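DNA ligase (Archaeoglobus fulgidus, PDB 3GDE) probably seals nicks in double-stranded DNA during replication, recombination and repair, using ATP and passing through an adenylated lysine intermediate. Local coordinates at residues Y70-N75 with L142-Y147; E74-V79 with Q100-K105; L94-E99 with L158-L163; D125-L130 with K137-L142. One frame throughout, in Å; residues are numbered along the deposited sequence.

Interaction 1: residues Y70-N75 with L142-Y147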
loop_
_atom_site.group_PDB
_atom_site.type_symbol
_atom_site.label_atom_id
_atom_site.label_comp_id
_atom_site.label_asym_id
_atom_site.label_seq_id
_atom_site.Cartn_x
_atom_site.Cartn_y
_atom_site.Cartn_z
ATOM N N TYR A 70 -16.214 4.597 18.007
ATOM C CA TYR A 70 -17.500 5.111 18.471
ATOM C C TYR A 70 -17.847 4.670 19.898
ATOM O O TYR A 70 -18.187 5.501 20.738
ATOM C CB TYR A 70 -18.627 4.720 17.509
ATOM C CG TYR A 70 -18.741 5.612 16.291
ATOM C CD1 TYR A 70 -18.662 5.079 15.003
ATOM C CD2 TYR A 70 -18.921 6.985 16.427
ATOM C CE1 TYR A 70 -18.760 5.894 13.880
ATOM C CE2 TYR A 70 -19.019 7.806 15.319
ATOM C CZ TYR A 70 -18.944 7.253 14.048
ATOM O OH TYR A 70 -19.051 8.072 12.957
ATOM N N GLU A 71 -17.754 3.374 20.161
ATOM C CA GLU A 71 -18.031 2.824 21.486
ATOM C C GLU A 71 -17.115 3.401 22.574
ATOM O O GLU A 71 -17.587 3.705 23.676
ATOM C CB GLU A 71 -17.922 1.300 21.478
ATOM C CG GLU A 71 -18.701 0.597 20.363
ATOM C CD GLU A 71 -20.157 0.338 20.718
ATOM O OE1 GLU A 71 -20.962 1.298 20.737
ATOM O OE2 GLU A 71 -20.504 -0.839 20.955
ATOM N N ALA A 72 -15.823 3.552 22.269
ATOM C CA ALA A 72 -14.869 4.136 23.217
ATOM C C ALA A 72 -15.207 5.592 23.503
ATOM O O ALA A 72 -15.174 6.030 24.650
ATOM C CB ALA A 72 -13.435 4.004 22.707
ATOM N N LEU A 73 -15.540 6.334 22.457
ATOM C CA LEU A 73 -15.940 7.730 22.583
ATOM C C LEU A 73 -17.253 7.883 23.362
ATOM O O LEU A 73 -17.410 8.830 24.131
ATOM C CB LEU A 73 -16.008 8.400 21.197
ATOM C CG LEU A 73 -14.652 8.700 20.530
ATOM C CD1 LEU A 73 -14.789 9.076 19.056
ATOM C CD2 LEU A 73 -13.879 9.781 21.271
ATOM N N GLU A 74 -18.177 6.944 23.160
ATOM C CA GLU A 74 -19.388 6.813 23.961
ATOM C C GLU A 74 -19.035 6.674 25.442
ATOM O O GLU A 74 -19.576 7.391 26.293
ATOM C CB GLU A 74 -20.118 5.535 23.577
ATOM C CG GLU A 74 -21.165 5.607 22.508
ATOM C CD GLU A 74 -22.289 4.628 22.818
ATOM O OE1 GLU A 74 -23.148 4.973 23.651
ATOM O OE2 GLU A 74 -22.290 3.501 22.266
ATOM N N ASN A 75 -18.151 5.720 25.741
ATOM C CA ASN A 75 -17.751 5.437 27.119
ATOM C C ASN A 75 -17.194 6.649 27.844
ATOM O O ASN A 75 -17.582 6.914 28.977
ATOM C CB ASN A 75 -16.722 4.306 27.192
ATOM C CG ASN A 75 -17.303 2.952 26.846
ATOM O OD1 ASN A 75 -16.572 2.040 26.443
ATOM N ND2 ASN A 75 -18.614 2.807 26.992
ATOM N N LEU A 142 -9.366 -0.673 26.174
ATOM C CA LEU A 142 -8.026 -0.094 26.019
ATOM C C LEU A 142 -8.038 1.276 25.352
ATOM O O LEU A 142 -7.362 2.195 25.802
ATOM C CB LEU A 142 -7.098 -1.049 25.268
ATOM C CG LEU A 142 -6.640 -2.284 26.052
ATOM C CD1 LEU A 142 -5.985 -3.301 25.119
ATOM C CD2 LEU A 142 -5.706 -1.892 27.214
ATOM N N LEU A 143 -8.811 1.408 24.280
ATOM C CA LEU A 143 -9.027 2.703 23.635
ATOM C C LEU A 143 -9.701 3.716 24.566
ATOM O O LEU A 143 -9.328 4.886 24.567
ATOM C CB LEU A 143 -9.879 2.530 22.373
ATOM C CG LEU A 143 -9.310 1.747 21.193
ATOM C CD1 LEU A 143 -10.438 1.401 20.217
ATOM C CD2 LEU A 143 -8.164 2.518 20.494
ATOM N N THR A 144 -10.710 3.260 25.316
ATOM C CA THR A 144 -11.419 4.046 26.342
ATOM C C THR A 144 -10.483 4.574 27.435
ATOM O O THR A 144 -10.630 5.711 27.891
ATOM C CB THR A 144 -12.536 3.196 27.010
ATOM O OG1 THR A 144 -13.531 2.864 26.038
ATOM C CG2 THR A 144 -13.210 3.932 28.190
ATOM N N GLY A 145 -9.527 3.746 27.850
ATOM C CA GLY A 145 -8.532 4.153 28.817
ATOM C C GLY A 145 -7.624 5.232 28.271
ATOM O O GLY A 145 -7.202 6.126 29.010
ATOM N N LEU A 146 -7.330 5.151 26.973
ATOM C CA LEU A 146 -6.448 6.100 26.311
ATOM C C LEU A 146 -7.145 7.460 26.129
ATOM O O LEU A 146 -6.558 8.515 26.401
ATOM C CB LEU A 146 -6.006 5.524 24.964
ATOM C CG LEU A 146 -4.562 5.662 24.486
ATOM C CD1 LEU A 146 -3.548 5.137 25.526
ATOM C CD2 LEU A 146 -4.399 4.933 23.154
ATOM N N TYR A 147 -8.402 7.428 25.690
ATOM C CA TYR A 147 -9.200 8.651 25.536
ATOM C C TYR A 147 -9.477 9.348 26.867
ATOM O O TYR A 147 -9.620 10.565 26.905
ATOM C CB TYR A 147 -10.536 8.355 24.843
ATOM C CG TYR A 147 -10.478 8.223 23.344
ATOM C CD1 TYR A 147 -10.975 7.086 22.713
ATOM C CD2 TYR A 147 -9.944 9.243 22.544
ATOM C CE1 TYR A 147 -10.942 6.955 21.307
ATOM C CE2 TYR A 147 -9.897 9.127 21.150
ATOM C CZ TYR A 147 -10.402 7.982 20.543
ATOM O OH TYR A 147 -10.374 7.854 19.170
#

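Interaction 2: residues E74-V79 with Q100-K105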
loop_
_atom_site.group_PDB
_atom_site.type_symbol
_atom_site.label_atom_id
_atom_site.label_comp_id
_atom_site.label_asym_id
_atom_site.label_seq_id
_atom_site.Cartn_x
_atom_site.Cartn_y
_atom_site.Cartn_z
ATOM N N GLU A 74 -18.177 6.944 23.160
ATOM C CA GLU A 74 -19.388 6.813 23.961
ATOM C C GLU A 74 -19.035 6.674 25.442
ATOM O O GLU A 74 -19.576 7.391 26.293
ATOM C CB GLU A 74 -20.118 5.535 23.577
ATOM C CG GLU A 74 -21.165 5.607 22.508
ATOM C CD GLU A 74 -22.289 4.628 22.818
ATOM O OE1 GLU A 74 -23.148 4.973 23.651
ATOM O OE2 GLU A 74 -22.290 3.501 22.266
ATOM N N ASN A 75 -18.151 5.720 25.741
ATOM C CA ASN A 75 -17.751 5.437 27.119
ATOM C C ASN A 75 -17.194 6.649 27.844
ATOM O O ASN A 75 -17.582 6.914 28.977
ATOM C CB ASN A 75 -16.722 4.306 27.192
ATOM C CG ASN A 75 -17.303 2.952 26.846
ATOM O OD1 ASN A 75 -16.572 2.040 26.443
ATOM N ND2 ASN A 75 -18.614 2.807 26.992
ATOM N N VAL A 76 -16.304 7.390 27.183
ATOM C CA VAL A 76 -15.591 8.478 27.843
ATOM C C VAL A 76 -16.419 9.753 27.975
ATOM O O VAL A 76 -16.302 10.466 28.975
ATOM C CB VAL A 76 -14.203 8.774 27.189
ATOM C CG1 VAL A 76 -13.296 7.567 27.310
ATOM C CG2 VAL A 76 -14.337 9.185 25.713
ATOM N N SER A 77 -17.263 10.026 26.979
ATOM C CA SER A 77 -17.986 11.298 26.896
ATOM C C SER A 77 -19.392 11.216 27.467
ATOM O O SER A 77 -19.992 12.243 27.812
ATOM C CB SER A 77 -18.069 11.765 25.448
ATOM O OG SER A 77 -18.881 10.887 24.685
ATOM N N GLY A 78 -19.922 10.001 27.540
ATOM C CA GLY A 78 -21.297 9.795 27.967
ATOM C C GLY A 78 -22.320 10.003 26.861
ATOM O O GLY A 78 -23.456 9.550 26.993
ATOM N N VAL A 79 -21.928 10.684 25.778
ATOM C CA VAL A 79 -22.858 10.962 24.677
ATOM C C VAL A 79 -23.110 9.703 23.842
ATOM O O VAL A 79 -22.192 8.906 23.603
ATOM C CB VAL A 79 -22.454 12.197 23.788
ATOM C CG1 VAL A 79 -21.460 13.116 24.501
ATOM C CG2 VAL A 79 -21.920 11.777 22.452
ATOM N N GLN A 100 -13.546 17.443 20.356
ATOM C CA GLN A 100 -14.687 18.147 20.911
ATOM C C GLN A 100 -15.277 17.428 22.117
ATOM O O GLN A 100 -15.589 18.063 23.123
ATOM C CB GLN A 100 -15.754 18.371 19.827
ATOM C CG GLN A 100 -16.461 19.709 19.942
ATOM C CD GLN A 100 -15.497 20.864 20.206
ATOM O OE1 GLN A 100 -14.526 21.078 19.466
ATOM N NE2 GLN A 100 -15.760 21.611 21.272
ATOM N N LEU A 101 -15.419 16.111 22.026
ATOM C CA LEU A 101 -15.933 15.330 23.157
ATOM C C LEU A 101 -15.028 15.386 24.396
ATOM O O LEU A 101 -15.514 15.499 25.510
ATOM C CB LEU A 101 -16.193 13.873 22.756
ATOM C CG LEU A 101 -17.271 13.623 21.692
ATOM C CD1 LEU A 101 -17.377 12.141 21.398
ATOM C CD2 LEU A 101 -18.642 14.206 22.124
ATOM N N ILE A 102 -13.715 15.304 24.198
ATOM C CA ILE A 102 -12.777 15.366 25.314
ATOM C C ILE A 102 -12.680 16.787 25.898
ATOM O O ILE A 102 -12.564 16.953 27.111
ATOM C CB ILE A 102 -11.387 14.764 24.947
ATOM C CG1 ILE A 102 -11.378 13.245 25.171
ATOM C CG2 ILE A 102 -10.280 15.359 25.817
ATOM C CD1 ILE A 102 -12.149 12.421 24.182
ATOM N N LYS A 103 -12.769 17.796 25.036
ATOM C CA LYS A 103 -12.804 19.188 25.471
ATOM C C LYS A 103 -13.969 19.424 26.430
ATOM O O LYS A 103 -13.797 20.032 27.482
ATOM C CB LYS A 103 -12.895 20.133 24.272
ATOM C CG LYS A 103 -12.747 21.604 24.633
ATOM C CD LYS A 103 -12.980 22.488 23.425
ATOM C CE LYS A 103 -13.293 23.929 23.833
ATOM N NZ LYS A 103 -13.721 24.769 22.671
ATOM N N LYS A 104 -15.143 18.922 26.055
ATOM C CA LYS A 104 -16.348 18.981 26.879
ATOM C C LYS A 104 -16.206 18.169 28.176
ATOM O O LYS A 104 -16.653 18.610 29.234
ATOM C CB LYS A 104 -17.552 18.516 26.046
ATOM C CG LYS A 104 -18.686 17.819 26.802
ATOM C CD LYS A 104 -19.216 16.612 26.000
ATOM C CE LYS A 104 -18.503 15.301 26.379
ATOM N NZ LYS A 104 -18.940 14.763 27.724
ATOM N N LYS A 105 -15.565 17.007 28.091
ATOM C CA LYS A 105 -15.450 16.092 29.228
ATOM C C LYS A 105 -14.482 16.538 30.327
ATOM O O LYS A 105 -14.757 16.345 31.507
ATOM C CB LYS A 105 -15.093 14.674 28.762
ATOM C CG LYS A 105 -15.253 13.610 29.839
ATOM C CD LYS A 105 -16.704 13.505 30.305
ATOM C CE LYS A 105 -16.842 12.517 31.452
ATOM N NZ LYS A 105 -18.104 11.717 31.353
#

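Interaction 3: residues L94-E99 with L158-L163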
loop_
_atom_site.group_PDB
_atom_site.type_symbol
_atom_site.label_atom_id
_atom_site.label_comp_id
_atom_site.label_asym_id
_atom_site.label_seq_id
_atom_site.Cartn_x
_atom_site.Cartn_y
_atom_site.Cartn_z
ATOM N N LEU A 94 -13.640 12.391 12.314
ATOM C CA LEU A 94 -13.806 11.813 13.643
ATOM C C LEU A 94 -12.782 12.362 14.640
ATOM O O LEU A 94 -13.065 12.420 15.843
ATOM C CB LEU A 94 -13.773 10.281 13.610
ATOM C CG LEU A 94 -14.344 9.544 14.833
ATOM C CD1 LEU A 94 -15.852 9.795 15.051
ATOM C CD2 LEU A 94 -14.075 8.062 14.727
ATOM N N GLY A 95 -11.607 12.761 14.137
ATOM C CA GLY A 95 -10.572 13.385 14.960
ATOM C C GLY A 95 -11.089 14.652 15.619
ATOM O O GLY A 95 -10.937 14.831 16.829
ATOM N N LEU A 96 -11.722 15.517 14.825
ATOM C CA LEU A 96 -12.289 16.766 15.327
ATOM C C LEU A 96 -13.454 16.534 16.286
ATOM O O LEU A 96 -13.688 17.330 17.195
ATOM C CB LEU A 96 -12.713 17.676 14.168
ATOM C CG LEU A 96 -11.607 18.197 13.241
ATOM C CD1 LEU A 96 -12.204 18.962 12.067
ATOM C CD2 LEU A 96 -10.597 19.067 13.993
ATOM N N VAL A 97 -14.174 15.435 16.086
ATOM C CA VAL A 97 -15.233 15.040 16.998
ATOM C C VAL A 97 -14.655 14.566 18.332
ATOM O O VAL A 97 -15.139 14.969 19.394
ATOM C CB VAL A 97 -16.143 13.948 16.392
ATOM C CG1 VAL A 97 -17.146 13.437 17.433
ATOM C CG2 VAL A 97 -16.867 14.489 15.170
ATOM N N ALA A 98 -13.645 13.699 18.276
ATOM C CA ALA A 98 -12.973 13.227 19.481
ATOM C C ALA A 98 -12.438 14.413 20.302
ATOM O O ALA A 98 -12.675 14.482 21.510
ATOM C CB ALA A 98 -11.863 12.245 19.134
ATOM N N GLU A 99 -11.762 15.346 19.631
ATOM C CA GLU A 99 -11.277 16.576 20.245
ATOM C C GLU A 99 -12.383 17.344 20.989
ATOM O O GLU A 99 -12.184 17.813 22.107
ATOM C CB GLU A 99 -10.632 17.475 19.196
ATOM C CG GLU A 99 -10.016 18.758 19.760
ATOM C CD GLU A 99 -9.690 19.792 18.689
ATOM O OE1 GLU A 99 -9.985 19.562 17.493
ATOM O OE2 GLU A 99 -9.143 20.851 19.046
ATOM N N LEU A 158 -4.818 10.817 17.723
ATOM C CA LEU A 158 -4.929 9.393 18.051
ATOM C C LEU A 158 -5.975 8.760 17.149
ATOM O O LEU A 158 -5.775 7.674 16.594
ATOM C CB LEU A 158 -5.342 9.199 19.517
ATOM C CG LEU A 158 -4.401 8.571 20.559
ATOM C CD1 LEU A 158 -2.961 8.414 20.098
ATOM C CD2 LEU A 158 -4.465 9.308 21.913
ATOM N N THR A 159 -7.092 9.458 17.011
ATOM C CA THR A 159 -8.214 9.002 16.209
ATOM C C THR A 159 -7.814 8.961 14.732
ATOM O O THR A 159 -8.043 7.959 14.052
ATOM C CB THR A 159 -9.441 9.922 16.439
ATOM O OG1 THR A 159 -9.819 9.866 17.824
ATOM C CG2 THR A 159 -10.637 9.511 15.567
ATOM N N ARG A 160 -7.187 10.034 14.255
ATOM C CA ARG A 160 -6.765 10.131 12.857
ATOM C C ARG A 160 -5.692 9.100 12.516
ATOM O O ARG A 160 -5.656 8.582 11.400
ATOM C CB ARG A 160 -6.285 11.543 12.533
ATOM C CG ARG A 160 -7.423 12.551 12.466
ATOM C CD ARG A 160 -6.993 13.828 11.796
ATOM N NE ARG A 160 -7.971 14.901 11.950
ATOM C CZ ARG A 160 -7.718 16.168 11.633
ATOM N NH1 ARG A 160 -6.528 16.504 11.158
ATOM N NH2 ARG A 160 -8.639 17.105 11.803
ATOM N N LEU A 161 -4.844 8.801 13.497
ATOM C CA LEU A 161 -3.784 7.807 13.360
ATOM C C LEU A 161 -4.371 6.406 13.181
ATOM O O LEU A 161 -4.010 5.708 12.235
ATOM C CB LEU A 161 -2.827 7.877 14.566
ATOM C CG LEU A 161 -1.627 6.935 14.709
ATOM C CD1 LEU A 161 -0.772 6.874 13.440
ATOM C CD2 LEU A 161 -0.770 7.358 15.913
ATOM N N ILE A 162 -5.284 6.015 14.072
ATOM C CA ILE A 162 -6.018 4.746 13.961
ATOM C C ILE A 162 -6.768 4.611 12.618
ATOM O O ILE A 162 -6.837 3.527 12.042
ATOM C CB ILE A 162 -7.012 4.566 15.141
ATOM C CG1 ILE A 162 -6.254 4.411 16.468
ATOM C CG2 ILE A 162 -7.964 3.359 14.895
ATOM C CD1 ILE A 162 -7.102 4.644 17.687
ATOM N N LEU A 163 -7.319 5.719 12.133
ATOM C CA LEU A 163 -8.016 5.765 10.847
ATOM C C LEU A 163 -7.064 5.953 9.658
ATOM O O LEU A 163 -7.506 6.002 8.514
ATOM C CB LEU A 163 -9.081 6.874 10.863
ATOM C CG LEU A 163 -10.242 6.610 11.838
ATOM C CD1 LEU A 163 -11.186 7.792 11.934
ATOM C CD2 LEU A 163 -10.996 5.337 11.479
#

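Interaction 4: residues D125-L130 with K137-L142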
loop_
_atom_site.group_PDB
_atom_site.type_symbol
_atom_site.label_atom_id
_atom_site.label_comp_id
_atom_site.label_asym_id
_atom_site.label_seq_id
_atom_site.Cartn_x
_atom_site.Cartn_y
_atom_site.Cartn_z
ATOM N N ASP A 125 0.379 -1.864 20.652
ATOM C CA ASP A 125 0.953 -3.209 20.549
ATOM C C ASP A 125 0.092 -4.263 21.254
ATOM O O ASP A 125 -0.077 -5.368 20.735
ATOM C CB ASP A 125 2.406 -3.247 21.044
ATOM C CG ASP A 125 3.387 -2.556 20.077
ATOM O OD1 ASP A 125 2.978 -2.096 18.987
ATOM O OD2 ASP A 125 4.585 -2.485 20.408
ATOM N N GLU A 126 -0.477 -3.917 22.415
ATOM C CA GLU A 126 -1.431 -4.807 23.069
ATOM C C GLU A 126 -2.706 -5.010 22.240
ATOM O O GLU A 126 -3.133 -6.139 22.048
ATOM C CB GLU A 126 -1.813 -4.343 24.473
ATOM C CG GLU A 126 -2.853 -5.309 25.045
ATOM C CD GLU A 126 -3.242 -5.082 26.483
ATOM O OE1 GLU A 126 -4.066 -5.888 26.954
ATOM O OE2 GLU A 126 -2.755 -4.123 27.128
ATOM N N ILE A 127 -3.308 -3.915 21.771
ATOM C CA ILE A 127 -4.489 -3.977 20.919
ATOM C C ILE A 127 -4.284 -4.887 19.705
ATOM O O ILE A 127 -5.121 -5.745 19.439
ATOM C CB ILE A 127 -4.973 -2.554 20.487
ATOM C CG1 ILE A 127 -5.628 -1.832 21.671
ATOM C CG2 ILE A 127 -5.955 -2.650 19.339
ATOM C CD1 ILE A 127 -5.791 -0.301 21.504
ATOM N N ALA A 128 -3.166 -4.713 18.994
ATOM C CA ALA A 128 -2.799 -5.572 17.851
ATOM C C ALA A 128 -2.705 -7.086 18.155
ATOM O O ALA A 128 -2.980 -7.921 17.285
ATOM C CB ALA A 128 -1.509 -5.075 17.210
ATOM N N SER A 129 -2.323 -7.440 19.377
ATOM C CA SER A 129 -2.164 -8.849 19.767
ATOM C C SER A 129 -3.479 -9.577 20.113
ATOM O O SER A 129 -3.504 -10.811 20.233
ATOM C CB SER A 129 -1.176 -8.971 20.932
ATOM O OG SER A 129 -1.673 -8.303 22.080
ATOM N N LEU A 130 -4.566 -8.820 20.256
ATOM C CA LEU A 130 -5.807 -9.369 20.795
ATOM C C LEU A 130 -6.648 -10.096 19.752
ATOM O O LEU A 130 -7.093 -9.502 18.779
ATOM C CB LEU A 130 -6.634 -8.278 21.483
ATOM C CG LEU A 130 -6.002 -7.543 22.667
ATOM C CD1 LEU A 130 -7.000 -6.557 23.222
ATOM C CD2 LEU A 130 -5.508 -8.488 23.765
ATOM N N LYS A 137 -14.193 -6.257 22.740
ATOM C CA LYS A 137 -14.585 -5.466 23.903
ATOM C C LYS A 137 -13.378 -4.969 24.716
ATOM O O LYS A 137 -13.377 -3.832 25.189
ATOM C CB LYS A 137 -15.575 -6.229 24.795
ATOM C CG LYS A 137 -16.896 -6.613 24.101
ATOM C CD LYS A 137 -17.857 -5.435 23.985
ATOM C CE LYS A 137 -19.195 -5.873 23.404
ATOM N NZ LYS A 137 -20.287 -4.911 23.768
ATOM N N ARG A 138 -12.355 -5.807 24.867
ATOM C CA ARG A 138 -11.118 -5.353 25.518
ATOM C C ARG A 138 -10.440 -4.222 24.728
ATOM O O ARG A 138 -9.977 -3.238 25.315
ATOM C CB ARG A 138 -10.132 -6.498 25.770
ATOM C CG ARG A 138 -8.843 -5.987 26.371
ATOM C CD ARG A 138 -7.801 -7.054 26.495
ATOM N NE ARG A 138 -7.915 -7.660 27.798
ATOM C CZ ARG A 138 -7.060 -7.504 28.793
ATOM N NH1 ARG A 138 -5.956 -6.780 28.652
ATOM N NH2 ARG A 138 -7.326 -8.101 29.936
ATOM N N LYS A 139 -10.407 -4.359 23.402
ATOM C CA LYS A 139 -9.909 -3.286 22.540
ATOM C C LYS A 139 -10.622 -1.972 22.820
ATOM O O LYS A 139 -9.990 -0.934 22.937
ATOM C CB LYS A 139 -10.063 -3.648 21.066
ATOM C CG LYS A 139 -9.080 -4.677 20.590
ATOM C CD LYS A 139 -9.164 -4.789 19.096
ATOM C CE LYS A 139 -8.736 -6.149 18.627
ATOM N NZ LYS A 139 -8.729 -6.166 17.148
ATOM N N ILE A 140 -11.939 -2.025 22.941
ATOM C CA ILE A 140 -12.722 -0.846 23.290
ATOM C C ILE A 140 -12.305 -0.316 24.676
ATOM O O ILE A 140 -12.148 0.885 24.856
ATOM C CB ILE A 140 -14.250 -1.132 23.201
ATOM C CG1 ILE A 140 -14.646 -1.409 21.739
ATOM C CG2 ILE A 140 -15.068 0.027 23.785
ATOM C CD1 ILE A 140 -15.998 -2.156 21.549
ATOM N N MET A 141 -12.092 -1.213 25.637
ATOM C CA MET A 141 -11.668 -0.795 26.973
ATOM C C MET A 141 -10.285 -0.144 26.980
ATOM O O MET A 141 -10.068 0.835 27.685
ATOM C CB MET A 141 -11.749 -1.966 27.966
ATOM C CG MET A 141 -13.187 -2.434 28.251
ATOM S SD MET A 141 -14.336 -1.043 28.426
ATOM C CE MET A 141 -13.715 -0.337 29.953
ATOM N N LEU A 142 -9.366 -0.673 26.174
ATOM C CA LEU A 142 -8.026 -0.094 26.019
ATOM C C LEU A 142 -8.038 1.276 25.352
ATOM O O LEU A 142 -7.362 2.195 25.802
ATOM C CB LEU A 142 -7.098 -1.049 25.268
ATOM C CG LEU A 142 -6.640 -2.284 26.052
ATOM C CD1 LEU A 142 -5.985 -3.301 25.119
ATOM C CD2 LEU A 142 -5.706 -1.892 27.214
HETATM O O HOH W 1 -6.193 -6.684 17.081
#

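Interaction 1: residues Y70-N75 with L142-Y147
Leu73 and Tyr147 meet in a CH-pi contact. CD2 of Leu73 stands 3.9 Å from the centroid of the Tyr147 ring and only 6° off the ring normal, so the methyl sits over the middle of one face. Ala72 meets the same ring at its edge, near the ring plane, with CB 3.9 Å from Tyr147 CD1. The ring lies between the helices because Tyr147 CG is anti to its own carbonyl carbon (chi1 -80°). Tyr147 OH is hydrogen-bonded to Thr159 OG1.

The other apolar contact is between two beta carbons, Ala72 CB and Leu143 CB, 3.9 Å apart. Polar atoms appear on the side of Thr144. Its OG1 lies 3.4 Å from Ala72 CA and 3.2 Å from Asn75 OD1. The hydroxyl is hydrogen-bonded to Ile140 O, one turn back. Thr144 CG2 packs on Asn75 CB at 3.7 Å, the two side chains crossing at about a right angle.

A leucine in place of Tyr147 would probably deprive Leu73 CD2 of its aromatic face and cost Thr159 the hydroxyl it pairs with.

The segment axes approach to 8.5 Å at a crossing angle of -48°, consistent with the small Ala72 at the closest point. Helix 66-77 and helix 135-149 thus pack closely in the N-terminal helical region. Helix 81-91 touches Tyr70 on the first helix, and helix 117-129 touches Leu143 and Leu146 on the second.

Interaction 2: residues E74-V79 with Q100-K105
Ser77 and Leu101 bring the backbones nearest, with CA atoms 5.9 Å apart, where helix 66-77 ends beside helix 94-108 and Gly78 turns the chain at a positive phi of 82°. A side chain on Gly78 would collide with the carbonyl oxygen of Ser77.

Two lysines reach for the carbonyls of the ending helix. Lys104 NZ gives a hydrogen bond of 2.7 Å to Ser77 O. It arrives in the carbonyl plane, on a lone pair, with a C=O...N angle of 125°. The Lys104 chain is bent several times on the way, and its CE rests against Ser77 CB. Lys105 NZ makes a weak bond of 3.2 Å to Val76 O. A bend at its chi2 (62°) curls CG, CD and CE round the same oxygen.

The rest of the packing is mostly apolar. Val79 CG1 touches Leu101 CD2 at 3.8 Å, and Val76 CG2 meets Ile102 CD1 at 4.2 Å. The other Leu101 methyl, CD1, lies 3.8 Å from the hydroxyl oxygen Ser77 OG.

Ser77 OG accepts from Val79 N at 3.2 Å and is also hydrogen-bonded to Leu73 O, which fixes its rotation. The arrangement is a helix C-terminus closed by a glycine of positive phi and an ST turn. The lysine ammonium groups meet the carbonyls of its last turn, where the helix dipole would probably favour positive charge.

Interaction 3: residues L94-E99 with L158-L163
Gly95 and Thr159 mark the close point of a roughly antiparallel helix pair, made by the start of helix 94-108 and the end of helix 152-162. The segment axes run at 152° and approach to 8.4 Å, and the CA atoms of Gly95 and Thr159 are 5.1 Å apart. Gly95 suits this place, since a beta carbon there would clash with Arg160 CG.

Thr159 turns both branches to use. Its CG2, anti to the backbone N, sits 3.7 Å from Gly95 N and packs across Leu94 CG at 3.8 Å. Its OG1, on the other branch, lies 3.4 Å from Ala98 CB. Leu163 CD1 extends the apolar patch, 4.0 Å from Leu94 CB, the two leucines crossing at about a right angle.

Arg160 runs extended from CG to NE past Gly95. Leu96 CG lies 3.5 Å from Arg160 NH2, at the edge of the guanidinium and in its plane.

The polar ends find their partners beyond the two segments. Arg160 forms salt bridges to Glu17 through NH1 and to Asp93 through NE, and Thr159 OG1 is hydrogen-bonded to Tyr147 OH and Ala155 O. The contact itself is therefore van der Waals packing. Glu17 and Asp93, with Met166 O, probably fix the orientation of the buried guanidinium, and the two carboxylates would probably keep it charged.

Interaction 4: residues D125-L130 with K137-L142
Glu126 and Arg138 form a salt bridge, with Arg138 NH1 2.7 Å from Glu126 OE1. The oxygen is met nearly along its C-O axis, but the bond is bent, with an N-H...O angle of 130°. The carboxylate and guanidinium planes stand 41° apart. Glu126 reaches out fully extended, and Arg138 comes across it after a bend at chi3.

A water makes a second polar link. It lies 2.6 Å from Lys139 NZ and 2.8 Å from Ile127 O. The ammonium is also hydrogen-bonded to Gly63 O.

Between these links the packing is largely apolar. Leu130 CD1 presses on Arg138 CD at 3.4 Å. Leu142 CD1 lies against the carboxylate, 3.5 Å from Glu126 CD, and 3.8 Å from Ile127 CG1. The stem of Lys139 lies slantwise against Ile127, with CG 3.9 Å from Ile127 CG2.

An alanine in place of Glu126 is likely to leave Arg138 without its opposite charge, its guanidinium free to turn, and Leu142 CD1 less covered.

The nearly antiparallel hairpin of helices 117-129 and 135-149 thus has charged links flanking a strip of leucine and isoleucine. The salt bridge is at the surface, so solvent would probably weaken it, while Lys139 links Ile127 O to the second helix through the water.

How the interactions relate
All four contacts lie in the N-terminal helical region, away from the predicted ATP site and its probable adenylated lysine, Lys252. Interactions 1 and 2, centres 9 Å apart, share helix 66-77. Val76 CG1 bridges them, 3.8 Å from Tyr147 CB. Interactions 1 and 3, centres 12 Å apart, are joined by a probable hydrogen bond of 2.5 Å between Tyr147 OH and Thr159 OG1, and by Leu73 packing on Ala98. Interactions 2 and 3 share helix 94-108. Interaction 4 shares helix 135-149 with interaction 1 and touches it through Ile127 and Leu143. Interactions 2 and 4 are farthest apart, about 20 Å between centres, yet Asn75 OD1 packs on Ile140 CG2. Interaction 1 connects the other three.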